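Local coordinates for nine-heme cytochrome C (Desulfovibrio desulfuricans, PDB 1OFW), which transfers electrons through nine covalently bound hemes and may form part of a transmembrane redox complex that delivers electrons for sulfate reduction, at residues 46-51 against 90-95; 166-171 against 213-218; 228-233 against 243-248. All coordinates share one frame; numbering follows the deposited sequence. Where two conformers were deposited one is given.

Contact 1: 46-51 against 90-95. With HEC (heme c), chain C.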
loop_
_atom_site.group_PDB
_atom_site.type_symbol
_atom_site.label_atom_id
_atom_site.label_comp_id
_atom_site.label_asym_id
_atom_site.label_seq_id
_atom_site.Cartn_x
_atom_site.Cartn_y
_atom_site.Cartn_z
ATOM N N ASN A 46 -10.196 -11.454 14.672
ATOM C CA ASN A 46 -9.551 -12.587 15.304
ATOM C C ASN A 46 -8.118 -12.277 15.687
ATOM O O ASN A 46 -7.305 -12.036 14.796
ATOM C CB ASN A 46 -9.572 -13.780 14.325
ATOM C CG ASN A 46 -9.150 -15.092 14.935
ATOM O OD1 ASN A 46 -8.316 -15.197 15.831
ATOM N ND2 ASN A 46 -9.742 -16.195 14.453
ATOM N N CYS A 47 -7.815 -12.287 16.971
ATOM C CA CYS A 47 -6.461 -12.067 17.445
ATOM C C CYS A 47 -5.463 -12.989 16.764
ATOM O O CYS A 47 -4.325 -12.567 16.468
ATOM C CB CYS A 47 -6.367 -12.309 18.949
ATOM S SG CYS A 47 -7.539 -11.438 19.963
ATOM N N GLU A 48 -5.897 -14.230 16.532
ATOM C CA GLU A 48 -4.969 -15.229 16.018
ATOM C C GLU A 48 -4.659 -15.100 14.547
ATOM O O GLU A 48 -3.768 -15.783 14.067
ATOM C CB GLU A 48 -5.509 -16.676 16.252
ATOM C CG GLU A 48 -5.425 -17.013 17.733
ATOM C CD GLU A 48 -5.637 -18.501 18.006
ATOM O OE1 GLU A 48 -5.533 -19.327 17.067
ATOM O OE2 GLU A 48 -5.900 -18.765 19.197
ATOM N N THR A 49 -5.395 -14.246 13.845
ATOM C CA THR A 49 -5.016 -13.965 12.460
ATOM C C THR A 49 -3.576 -13.498 12.455
ATOM O O THR A 49 -2.723 -13.927 11.667
ATOM C CB THR A 49 -5.949 -12.912 11.878
ATOM O OG1 THR A 49 -7.268 -13.486 11.699
ATOM C CG2 THR A 49 -5.453 -12.497 10.519
ATOM N N CYS A 50 -3.242 -12.575 13.365
ATOM C CA CYS A 50 -1.890 -12.074 13.496
ATOM C C CYS A 50 -1.036 -12.908 14.443
ATOM O O CYS A 50 0.071 -13.298 14.070
ATOM C CB CYS A 50 -1.962 -10.623 13.976
ATOM S SG CYS A 50 -2.852 -9.592 12.785
ATOM N N HIS A 51 -1.571 -13.129 15.648
ATOM C CA HIS A 51 -0.820 -13.901 16.631
ATOM C C HIS A 51 -1.040 -15.385 16.341
ATOM O O HIS A 51 -1.761 -16.079 17.055
ATOM C CB HIS A 51 -1.247 -13.530 18.054
ATOM C CG HIS A 51 -1.028 -12.080 18.380
ATOM N ND1 HIS A 51 0.205 -11.594 18.698
ATOM C CD2 HIS A 51 -1.893 -11.030 18.452
ATOM C CE1 HIS A 51 0.091 -10.297 18.947
ATOM N NE2 HIS A 51 -1.153 -9.927 18.803
ATOM N N LYS A 90 -2.546 -27.574 7.713
ATOM C CA LYS A 90 -3.050 -27.651 9.061
ATOM C C LYS A 90 -2.627 -26.437 9.884
ATOM O O LYS A 90 -1.488 -25.974 9.856
ATOM C CB LYS A 90 -2.530 -28.944 9.703
ATOM N N GLY A 91 -3.601 -25.916 10.618
ATOM C CA GLY A 91 -3.383 -24.798 11.512
ATOM C C GLY A 91 -3.453 -23.450 10.822
ATOM O O GLY A 91 -3.940 -23.386 9.696
ATOM N N ASN A 92 -2.972 -22.402 11.498
ATOM C CA ASN A 92 -3.011 -21.067 10.914
ATOM C C ASN A 92 -1.955 -20.895 9.831
ATOM O O ASN A 92 -0.851 -21.427 9.887
ATOM C CB ASN A 92 -2.831 -19.983 11.981
ATOM C CG ASN A 92 -3.869 -20.175 13.073
ATOM O OD1 ASN A 92 -4.951 -20.686 12.775
ATOM N ND2 ASN A 92 -3.586 -19.799 14.310
ATOM N N THR A 93 -2.377 -20.123 8.839
ATOM C CA THR A 93 -1.474 -19.519 7.887
ATOM C C THR A 93 -1.063 -18.128 8.399
ATOM O O THR A 93 -1.929 -17.283 8.521
ATOM C CB THR A 93 -2.126 -19.297 6.511
ATOM O OG1 THR A 93 -2.649 -20.549 6.064
ATOM C CG2 THR A 93 -1.132 -18.840 5.446
ATOM N N PRO A 94 0.205 -17.942 8.671
ATOM C CA PRO A 94 0.634 -16.607 9.138
ATOM C C PRO A 94 0.360 -15.532 8.092
ATOM O O PRO A 94 0.217 -15.739 6.897
ATOM C CB PRO A 94 2.133 -16.760 9.366
ATOM C CG PRO A 94 2.331 -18.229 9.566
ATOM C CD PRO A 94 1.353 -18.850 8.631
ATOM N N VAL A 95 0.280 -14.322 8.664
ATOM C CA VAL A 95 0.268 -13.098 7.866
ATOM C C VAL A 95 1.483 -12.278 8.276
ATOM O O VAL A 95 2.013 -12.292 9.376
ATOM C CB VAL A 95 -1.004 -12.267 8.087
ATOM C CG1 VAL A 95 -2.243 -13.097 7.703
ATOM C CG2 VAL A 95 -1.130 -11.814 9.533
HETATM FE FE HEC C . -1.752 -8.019 19.074
HETATM C CHA HEC C . 1.221 -6.934 20.319
HETATM C CHB HEC C . -2.735 -9.023 22.200
HETATM C CHC HEC C . -4.887 -8.594 17.902
HETATM C CHD HEC C . -0.622 -7.534 15.884
HETATM N NA HEC C . -0.923 -7.995 20.875
HETATM C C1A HEC C . 0.306 -7.469 21.202
HETATM C C2A HEC C . 0.520 -7.616 22.638
HETATM C C3A HEC C . -0.570 -8.204 23.147
HETATM C C4A HEC C . -1.491 -8.451 22.061
HETATM C CMA HEC C . -0.901 -8.598 24.604
HETATM C CAA HEC C . 1.797 -7.200 23.398
HETATM C CBA HEC C . 2.690 -8.462 23.449
HETATM C CGA HEC C . 4.104 -8.294 23.934
HETATM O O1A HEC C . 4.716 -7.215 23.801
HETATM O O2A HEC C . 4.616 -9.309 24.481
HETATM N NB HEC C . -3.438 -8.720 19.877
HETATM C C1B HEC C . -3.666 -9.112 21.197
HETATM C C2B HEC C . -5.026 -9.604 21.324
HETATM C C3B HEC C . -5.649 -9.425 20.146
HETATM C C4B HEC C . -4.637 -8.873 19.237
HETATM C CMB HEC C . -5.597 -10.197 22.636
HETATM C CAB HEC C . -7.089 -9.693 19.725
HETATM C CBB HEC C . -8.106 -8.880 20.536
HETATM N NC HEC C . -2.573 -8.063 17.265
HETATM C C1C HEC C . -3.885 -8.314 16.989
HETATM C C2C HEC C . -4.106 -8.252 15.567
HETATM C C3C HEC C . -2.920 -8.001 14.989
HETATM C C4C HEC C . -1.947 -7.860 16.040
HETATM C CMC HEC C . -5.468 -8.512 14.888
HETATM C CAC HEC C . -2.544 -7.944 13.504
HETATM C CBC HEC C . -3.349 -6.941 12.671
HETATM N ND HEC C . -0.036 -7.420 18.263
HETATM C C1D HEC C . 0.253 -7.268 16.919
HETATM C C2D HEC C . 1.579 -6.753 16.762
HETATM C C3D HEC C . 2.076 -6.500 17.987
HETATM C C4D HEC C . 1.063 -6.958 18.936
HETATM C CMD HEC C . 2.233 -6.525 15.367
HETATM C CAD HEC C . 3.408 -5.854 18.367
HETATM C CBD HEC C . 4.485 -6.877 18.790
HETATM C CGD HEC C . 5.773 -6.113 19.208
HETATM O O1D HEC C . 6.810 -6.504 18.638
HETATM O O2D HEC C . 5.740 -5.207 20.055
HETATM O O HOH W 1 -2.749 -16.786 10.862
HETATM O O HOH W 2 0.971 -13.918 11.460
#

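Contact 2: 166-171 against 213-218. With HEC (heme c), chain F.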
loop_
_atom_site.group_PDB
_atom_site.type_symbol
_atom_site.label_atom_id
_atom_site.label_comp_id
_atom_site.label_asym_id
_atom_site.label_seq_id
_atom_site.Cartn_x
_atom_site.Cartn_y
_atom_site.Cartn_z
ATOM N N GLN A 166 1.153 12.318 13.635
ATOM C CA GLN A 166 0.984 11.791 12.278
ATOM C C GLN A 166 -0.043 12.643 11.544
ATOM O O GLN A 166 -1.043 13.080 12.105
ATOM C CB GLN A 166 0.537 10.343 12.287
ATOM C CG GLN A 166 1.692 9.376 12.542
ATOM C CD GLN A 166 1.161 7.983 12.822
ATOM O OE1 GLN A 166 -0.055 7.788 12.907
ATOM N NE2 GLN A 166 2.099 7.082 13.024
ATOM N N LYS A 167 0.256 12.842 10.270
ATOM C CA LYS A 167 -0.618 13.624 9.413
ATOM C C LYS A 167 -0.807 12.849 8.101
ATOM O O LYS A 167 0.138 12.241 7.631
ATOM C CB LYS A 167 -0.027 15.014 9.166
ATOM C CG LYS A 167 -0.200 15.951 10.346
ATOM C CD LYS A 167 0.216 17.382 10.074
ATOM C CE LYS A 167 0.501 17.688 8.610
ATOM N NZ LYS A 167 -0.744 18.023 7.836
ATOM N N THR A 168 -2.031 12.852 7.614
ATOM C CA THR A 168 -2.377 12.214 6.362
ATOM C C THR A 168 -2.248 13.233 5.226
ATOM O O THR A 168 -2.627 14.381 5.434
ATOM C CB THR A 168 -3.824 11.709 6.419
ATOM O OG1 THR A 168 -3.890 10.935 7.616
ATOM C CG2 THR A 168 -4.151 10.839 5.224
ATOM N N VAL A 169 -1.701 12.786 4.115
ATOM C CA VAL A 169 -1.519 13.704 2.981
ATOM C C VAL A 169 -2.825 13.801 2.218
ATOM O O VAL A 169 -3.384 12.750 1.932
ATOM C CB VAL A 169 -0.371 13.197 2.095
ATOM C CG1 VAL A 169 -0.040 14.114 0.925
ATOM C CG2 VAL A 169 0.867 13.007 2.968
ATOM N N GLU A 170 -3.306 14.986 1.923
ATOM C CA GLU A 170 -4.567 15.177 1.211
ATOM C C GLU A 170 -4.341 14.940 -0.280
ATOM O O GLU A 170 -3.430 15.526 -0.816
ATOM C CB GLU A 170 -5.126 16.591 1.433
ATOM C CG GLU A 170 -6.212 16.685 2.489
ATOM C CD GLU A 170 -7.021 15.398 2.537
ATOM O OE1 GLU A 170 -6.629 14.491 3.302
ATOM O OE2 GLU A 170 -8.034 15.275 1.814
ATOM N N PRO A 171 -5.114 14.108 -0.939
ATOM C CA PRO A 171 -4.958 13.925 -2.390
ATOM C C PRO A 171 -5.386 15.188 -3.126
ATOM O O PRO A 171 -6.268 15.929 -2.691
ATOM C CB PRO A 171 -5.942 12.810 -2.709
ATOM C CG PRO A 171 -6.949 12.890 -1.615
ATOM C CD PRO A 171 -6.167 13.268 -0.377
ATOM N N LEU A 213 -6.146 2.674 5.826
ATOM C CA LEU A 213 -4.988 2.060 5.170
ATOM C C LEU A 213 -4.606 2.807 3.891
ATOM O O LEU A 213 -3.435 3.170 3.635
ATOM C CB LEU A 213 -5.306 0.584 4.931
ATOM C CG LEU A 213 -4.223 -0.218 4.232
ATOM C CD1 LEU A 213 -2.899 -0.190 4.989
ATOM C CD2 LEU A 213 -4.723 -1.643 4.020
ATOM N N ALA A 214 -5.624 3.070 3.079
ATOM C CA ALA A 214 -5.392 3.842 1.858
ATOM C C ALA A 214 -4.802 5.184 2.190
ATOM O O ALA A 214 -3.823 5.630 1.569
ATOM C CB ALA A 214 -6.697 3.984 1.086
ATOM N N GLN A 215 -5.385 5.888 3.159
ATOM C CA GLN A 215 -4.909 7.220 3.514
ATOM C C GLN A 215 -3.440 7.273 3.878
ATOM O O GLN A 215 -2.684 8.183 3.556
ATOM C CB GLN A 215 -5.714 7.753 4.721
ATOM C CG GLN A 215 -7.113 8.242 4.347
ATOM C CD GLN A 215 -7.909 8.549 5.621
ATOM O OE1 GLN A 215 -7.541 8.219 6.744
ATOM N NE2 GLN A 215 -9.064 9.151 5.440
ATOM N N ALA A 216 -2.955 6.258 4.619
ATOM C CA ALA A 216 -1.580 6.169 5.026
ATOM C C ALA A 216 -0.595 5.936 3.899
ATOM O O ALA A 216 0.467 6.538 3.891
ATOM C CB ALA A 216 -1.390 4.993 6.006
ATOM N N PHE A 217 -0.952 5.055 2.964
ATOM C CA PHE A 217 -0.007 4.669 1.902
ATOM C C PHE A 217 -0.140 5.557 0.663
ATOM O O PHE A 217 0.832 5.647 -0.090
ATOM C CB PHE A 217 -0.154 3.185 1.543
ATOM C CG PHE A 217 0.513 2.335 2.635
ATOM C CD1 PHE A 217 -0.192 1.873 3.718
ATOM C CD2 PHE A 217 1.852 2.064 2.511
ATOM C CE1 PHE A 217 0.497 1.129 4.690
ATOM C CE2 PHE A 217 2.517 1.301 3.439
ATOM C CZ PHE A 217 1.819 0.808 4.513
ATOM N N HIS A 218 -1.273 6.215 0.499
ATOM C CA HIS A 218 -1.460 7.184 -0.613
ATOM C C HIS A 218 -0.904 8.498 -0.118
ATOM O O HIS A 218 -1.641 9.410 0.269
ATOM C CB HIS A 218 -2.927 7.262 -0.967
ATOM C CG HIS A 218 -3.547 6.001 -1.472
ATOM N ND1 HIS A 218 -4.898 5.850 -1.543
ATOM C CD2 HIS A 218 -3.070 4.817 -1.926
ATOM C CE1 HIS A 218 -5.225 4.660 -2.027
ATOM N NE2 HIS A 218 -4.092 4.005 -2.262
HETATM FE FE HEC F . -3.995 2.195 -3.177
HETATM C CHA HEC F . -0.543 2.397 -3.091
HETATM C CHB HEC F . -3.951 0.509 -0.228
HETATM C CHC HEC F . -7.397 2.084 -3.167
HETATM C CHD HEC F . -4.009 3.766 -6.198
HETATM N NA HEC F . -2.558 1.588 -1.932
HETATM C C1A HEC F . -1.199 1.709 -2.079
HETATM C C2A HEC F . -0.502 0.988 -1.038
HETATM C C3A HEC F . -1.452 0.437 -0.236
HETATM C C4A HEC F . -2.735 0.844 -0.774
HETATM C CMA HEC F . -1.250 -0.462 0.990
HETATM C CAA HEC F . 1.014 0.883 -0.934
HETATM C CBA HEC F . 1.575 -0.100 -2.011
HETATM C CGA HEC F . 1.347 -1.529 -1.591
HETATM O O1A HEC F . 1.725 -1.892 -0.456
HETATM O O2A HEC F . 0.762 -2.330 -2.344
HETATM N NB HEC F . -5.392 1.446 -1.947
HETATM C C1B HEC F . -5.195 0.750 -0.769
HETATM C C2B HEC F . -6.442 0.298 -0.216
HETATM C C3B HEC F . -7.418 0.721 -1.041
HETATM C C4B HEC F . -6.753 1.459 -2.119
HETATM C CMB HEC F . -6.511 -0.543 1.088
HETATM C CAB HEC F . -8.930 0.506 -0.950
HETATM C CBB HEC F . -9.538 1.075 0.339
HETATM N NC HEC F . -5.410 2.777 -4.458
HETATM C C1C HEC F . -6.773 2.679 -4.236
HETATM C C2C HEC F . -7.486 3.318 -5.345
HETATM C C3C HEC F . -6.548 3.747 -6.212
HETATM C C4C HEC F . -5.237 3.451 -5.652
HETATM C CMC HEC F . -9.014 3.418 -5.446
HETATM C CAC HEC F . -6.763 4.385 -7.595
HETATM C CBC HEC F . -7.543 5.721 -7.562
HETATM N ND HEC F . -2.565 2.854 -4.401
HETATM C C1D HEC F . -2.781 3.526 -5.617
HETATM C C2D HEC F . -1.502 3.935 -6.164
HETATM C C3D HEC F . -0.538 3.571 -5.308
HETATM C C4D HEC F . -1.200 2.905 -4.210
HETATM C CMD HEC F . -1.363 4.685 -7.494
HETATM C CAD HEC F . 0.978 3.827 -5.381
HETATM C CBD HEC F . 1.785 2.537 -5.710
HETATM C CGD HEC F . 3.277 2.785 -5.360
HETATM O O1D HEC F . 3.918 3.516 -6.114
HETATM O O2D HEC F . 3.786 2.268 -4.342
HETATM O O HOH W 3 -0.738 10.136 3.829
HETATM O O HOH W 4 -4.055 10.253 2.122
#

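Contact 3: 228-233 against 243-248. With HEC (heme c), chain I.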
loop_
_atom_site.group_PDB
_atom_site.type_symbol
_atom_site.label_atom_id
_atom_site.label_comp_id
_atom_site.label_asym_id
_atom_site.label_seq_id
_atom_site.Cartn_x
_atom_site.Cartn_y
_atom_site.Cartn_z
ATOM N N CYS A 228 -2.789 5.482 -13.354
ATOM C CA CYS A 228 -2.830 5.386 -14.801
ATOM C C CYS A 228 -1.608 5.997 -15.448
ATOM O O CYS A 228 -1.029 5.382 -16.347
ATOM C CB CYS A 228 -4.129 6.046 -15.288
ATOM S SG CYS A 228 -5.612 5.328 -14.545
ATOM N N HIS A 229 -1.211 7.169 -14.968
ATOM C CA HIS A 229 -0.013 7.868 -15.435
ATOM C C HIS A 229 1.204 7.316 -14.703
ATOM O O HIS A 229 1.821 7.943 -13.861
ATOM C CB HIS A 229 -0.164 9.376 -15.248
ATOM C CG HIS A 229 -1.371 9.981 -15.871
ATOM N ND1 HIS A 229 -1.416 10.115 -17.218
ATOM C CD2 HIS A 229 -2.551 10.454 -15.398
ATOM C CE1 HIS A 229 -2.589 10.657 -17.578
ATOM N NE2 HIS A 229 -3.290 10.894 -16.469
ATOM N N HIS A 230 1.546 6.096 -15.064
ATOM C CA HIS A 230 2.603 5.394 -14.358
ATOM C C HIS A 230 4.002 5.684 -14.945
ATOM O O HIS A 230 4.115 6.153 -16.070
ATOM C CB HIS A 230 2.345 3.892 -14.367
ATOM C CG HIS A 230 2.224 3.278 -15.739
ATOM N ND1 HIS A 230 1.267 2.297 -15.940
ATOM C CD2 HIS A 230 2.780 3.418 -16.951
ATOM C CE1 HIS A 230 1.306 1.892 -17.199
ATOM N NE2 HIS A 230 2.238 2.554 -17.853
ATOM N N ARG A 231 5.024 5.323 -14.180
ATOM C CA ARG A 231 6.412 5.301 -14.616
ATOM C C ARG A 231 6.896 6.675 -15.067
ATOM O O ARG A 231 7.807 6.781 -15.894
ATOM C CB ARG A 231 6.636 4.215 -15.672
ATOM C CG ARG A 231 6.184 2.841 -15.153
ATOM C CD ARG A 231 6.270 1.738 -16.183
ATOM N NE ARG A 231 6.050 0.392 -15.627
ATOM C CZ ARG A 231 4.915 -0.295 -15.650
ATOM N NH1 ARG A 231 3.785 0.171 -16.194
ATOM N NH2 ARG A 231 4.821 -1.519 -15.117
ATOM N N SER A 232 6.331 7.725 -14.501
ATOM C CA SER A 232 6.831 9.079 -14.740
ATOM C C SER A 232 6.628 9.890 -13.464
ATOM O O SER A 232 5.846 9.476 -12.605
ATOM C CB SER A 232 6.165 9.713 -15.931
ATOM O OG SER A 232 4.845 10.111 -15.709
ATOM N N PRO A 233 7.369 10.962 -13.286
ATOM C CA PRO A 233 7.269 11.682 -12.009
ATOM C C PRO A 233 5.871 12.154 -11.746
ATOM O O PRO A 233 5.073 12.478 -12.626
ATOM C CB PRO A 233 8.186 12.872 -12.235
ATOM C CG PRO A 233 9.190 12.405 -13.245
ATOM C CD PRO A 233 8.355 11.552 -14.197
ATOM N N SER A 243 3.533 8.846 -25.697
ATOM C CA SER A 243 4.948 9.202 -25.691
ATOM C C SER A 243 5.827 7.989 -25.450
ATOM O O SER A 243 6.997 7.934 -25.875
ATOM C CB SER A 243 5.283 10.206 -24.585
ATOM O OG SER A 243 4.880 11.508 -24.861
ATOM N N CYS A 244 5.307 6.984 -24.739
ATOM C CA CYS A 244 6.016 5.786 -24.391
ATOM C C CYS A 244 5.499 4.530 -25.108
ATOM O O CYS A 244 6.293 3.597 -25.280
ATOM C CB CYS A 244 5.970 5.561 -22.875
ATOM S SG CYS A 244 6.850 6.858 -21.970
ATOM N N HIS A 245 4.224 4.525 -25.466
ATOM C CA HIS A 245 3.583 3.406 -26.126
ATOM C C HIS A 245 3.351 3.729 -27.600
ATOM O O HIS A 245 2.533 4.577 -27.930
ATOM C CB HIS A 245 2.263 3.076 -25.388
ATOM C CG HIS A 245 2.479 2.586 -23.999
ATOM N ND1 HIS A 245 2.819 1.303 -23.714
ATOM C CD2 HIS A 245 2.441 3.223 -22.800
ATOM C CE1 HIS A 245 2.967 1.170 -22.399
ATOM N NE2 HIS A 245 2.737 2.323 -21.812
ATOM N N THR A 246 4.137 3.054 -28.444
ATOM C CA THR A 246 4.079 3.352 -29.875
ATOM C C THR A 246 2.824 2.752 -30.479
ATOM O O THR A 246 2.304 1.779 -29.953
ATOM C CB THR A 246 5.342 2.790 -30.551
ATOM O OG1 THR A 246 5.493 1.384 -30.283
ATOM C CG2 THR A 246 6.545 3.496 -29.941
ATOM N N LYS A 247 2.352 3.350 -31.572
ATOM C CA LYS A 247 1.196 2.773 -32.269
ATOM C C LYS A 247 1.491 1.370 -32.793
ATOM O O LYS A 247 0.674 0.463 -32.658
ATOM C CB LYS A 247 0.767 3.725 -33.380
ATOM C CG LYS A 247 -0.343 3.116 -34.258
ATOM C CD LYS A 247 -0.565 4.051 -35.438
ATOM C CE LYS A 247 -1.331 3.390 -36.587
ATOM N NZ LYS A 247 -0.386 2.787 -37.557
ATOM N N GLU A 248 2.635 1.116 -33.365
ATOM C CA GLU A 248 3.118 -0.147 -33.851
ATOM C C GLU A 248 4.031 -0.892 -32.886
ATOM O O GLU A 248 4.552 -0.395 -31.891
ATOM C CB GLU A 248 3.876 0.093 -35.195
ATOM C CG GLU A 248 2.980 0.846 -36.193
ATOM C CD GLU A 248 1.889 -0.095 -36.708
ATOM O OE1 GLU A 248 2.306 -1.169 -37.195
ATOM O OE2 GLU A 248 0.682 0.204 -36.663
HETATM FE FE HEC I . 2.568 2.454 -19.830
HETATM C CHA HEC I . 3.462 -0.882 -19.493
HETATM C CHB HEC I . -0.665 1.521 -20.275
HETATM C CHC HEC I . 1.667 5.759 -19.961
HETATM C CHD HEC I . 5.876 3.330 -19.736
HETATM N NA HEC I . 1.617 0.694 -19.816
HETATM C C1A HEC I . 2.126 -0.560 -19.601
HETATM C C2A HEC I . 1.038 -1.523 -19.547
HETATM C C3A HEC I . -0.103 -0.848 -19.755
HETATM C C4A HEC I . 0.238 0.527 -19.984
HETATM C CMA HEC I . -1.533 -1.402 -19.762
HETATM C CAA HEC I . 1.215 -3.034 -19.315
HETATM C CBA HEC I . 0.892 -3.295 -17.818
HETATM C CGA HEC I . 1.741 -2.508 -16.842
HETATM O O1A HEC I . 2.895 -2.944 -16.624
HETATM O O2A HEC I . 1.286 -1.480 -16.304
HETATM N NB HEC I . 0.867 3.449 -20.127
HETATM C C1B HEC I . -0.387 2.881 -20.318
HETATM C C2B HEC I . -1.349 3.934 -20.532
HETATM C C3B HEC I . -0.720 5.103 -20.334
HETATM C C4B HEC I . 0.675 4.811 -20.121
HETATM C CMB HEC I . -2.815 3.664 -20.911
HETATM C CAB HEC I . -1.263 6.514 -20.354
HETATM C CBB HEC I . -2.275 6.824 -19.228
HETATM N NC HEC I . 3.591 4.180 -19.824
HETATM C C1C HEC I . 3.043 5.442 -19.906
HETATM C C2C HEC I . 4.103 6.432 -20.018
HETATM C C3C HEC I . 5.253 5.758 -20.013
HETATM C C4C HEC I . 4.973 4.366 -19.853
HETATM C CMC HEC I . 3.871 7.920 -20.233
HETATM C CAC HEC I . 6.692 6.269 -20.245
HETATM C CBC HEC I . 7.046 7.476 -19.342
HETATM N ND HEC I . 4.292 1.467 -19.585
HETATM C C1D HEC I . 5.566 2.003 -19.624
HETATM C C2D HEC I . 6.532 0.938 -19.484
HETATM C C3D HEC I . 5.874 -0.229 -19.444
HETATM C C4D HEC I . 4.462 0.092 -19.506
HETATM C CMD HEC I . 8.050 1.192 -19.408
HETATM C CAD HEC I . 6.404 -1.660 -19.386
HETATM C CBD HEC I . 6.574 -2.151 -17.927
HETATM C CGD HEC I . 7.135 -3.574 -17.969
HETATM O O1D HEC I . 8.164 -3.730 -18.651
HETATM O O2D HEC I . 6.555 -4.497 -17.364
#

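Contact 1: 46-51 against 90-95
V95 presses its CG2 methyl against the T49-C50 end of the short, weakly bonded helix 47-50, and this is the compact half of the contact. CG2 stands 3.4 Å from T49 O and 4.0 Å from C50 CA, while its apolar partner beyond them is C50 SG, at 4.3 Å. The torsion of V95 (chi1 -60°) lays CG1 beside the backbone N and leaves CG2 in the crowded position between N and carbonyl carbon, from which it reaches the helix. The opposing CA atoms of C50 and V95 are 6.1 Å apart, so at V95 the loop comes close to the helix. Two further hemes touch V95, so the valine also packs against cofactors other than the one bound to the helix.

Near E48 the contact thins out. N92 ND2 reaches E48 OE1 at 3.4 Å in a weak hydrogen bond; the two side chains cross nearly at right angles, with amide and carboxylate planes 60° apart. The stronger partner of the same ND2 is the carbonyl of H52, so the glutamate receives only a secondary share of it. Water fills in between the backbones: one molecule donates to both T49 O and T93 O, and another donates to C50 O while accepting from V95 N at 2.9 Å.

On its far side the helix is fastened to the porphyrin. C47 SG and C50 SG are thioether-bonded to CAB and CAC of the heme. H51 NE2 binds the heme FE at 2.0 Å, with H37 as the other axial ligand. Two cysteines separated by two residues, with the ligating histidine directly after the second, form the CXXCH heme-binding motif of c-type cytochromes, here in a class III cytochrome c domain.

Contact 2: 166-171 against 213-218
T168 and V169 belong to an extended loop, 166-171, that passes the C-terminal end of helix 212-217, the helix that brings an axial histidine to heme 4 of this multiheme fold. The backbones come nearest at T168 and A216, whose CA atoms are 6.2 Å apart. Between them the helix-end carbonyl of Q215 is bridged to the loop by water: one molecule donates to Q215 O at 2.8 Å and accepts from V169 N at the same distance. A second lies near both V169 O and Q215 O, though it cannot donate to every acceptor around it.

Direct side-chain contact is slight. T168 keeps OG1 beside its own backbone N (chi1 -52°), and that choice sends the methyl CG2 to the helix, where it rests 3.5 Å from Q215 CB. The amide end of Q215 is turned to another task, with NE2 bonded to K209 O.

Past Q215 the helix gives way to H218, whose N still bonds to A214 O. Its imidazole, with A214 C over one face, reaches the heme, and NE2 binds the iron; H115 supplies the other ligand. The preceding residues lie along the porphyrin: L213 CD2 touches CMB at 3.6 Å, and F217 sets CB 3.4 Å from heme C2A, with methyl CMA over one face of its ring.

Contact 3: 228-233 against 243-248
H230 and H245 are the two axial ligands of heme 7, a bis-histidinyl site, and the segments 228-233 and 243-248 meet essentially through the iron between them. Each NE2 binds it at 2.0 Å, which puts the two NE2 atoms 4.0 Å apart, and each lies at the edge of the other's imidazole. H230 comes from a tight backbone bend, an inverse gamma turn centred on H229; chi1 58° sets its ring between its own backbone N and carbonyl carbon, from where NE2 meets the iron. H245 is held from behind, since its ND1 bonds to P257 O, which fixes the rotation of the ring.

R231 finishes the H230 side. Extended from CG to NE, its chain runs over the porphyrin, with CD 3.4 Å from C2D, and then grips one propionate with two bonds: NH1 to O2A at 3.0 Å, almost straight at 176°, and NH2 to O1A at 2.8 Å, more bent at 134°. The same NH1 sits over the centre of the H230 imidazole, while CBD of the other propionate lies against one guanidinium face. The arginine thus packs on the axial ligand while holding a heme carboxylate.

C244 SG carries the thioether to CAC, and C241 supplies the other, so that 241-245 is a CXXCH motif. Just ahead of H230, C228 and H229 serve heme 6 as a covalent link and an axial ligand. Adjacent histidines ligating two different irons are a hallmark of the tetraheme cytochrome c3 fold.

Along the chain the three contacts follow in series, and none nests within or crosses another. Contact 1 closes the loop from 52 to 89, which includes helix 76-81, within the first class III cytochrome region. Contact 2 comes next: it returns the loop after helix 152-164 to helix 212-217, spanning strands 181-183 and 193-195 and helix 197-206, and lies beside heme 4, between the two tetraheme clusters. Contact 3 closes the shortest loop, from 234 to 242, in the second class III region. Contacts 1 and 3 lie on opposite sides of the chain's centre, about 41 Å apart between centres, with contact 2 about 28 and 26 Å from them.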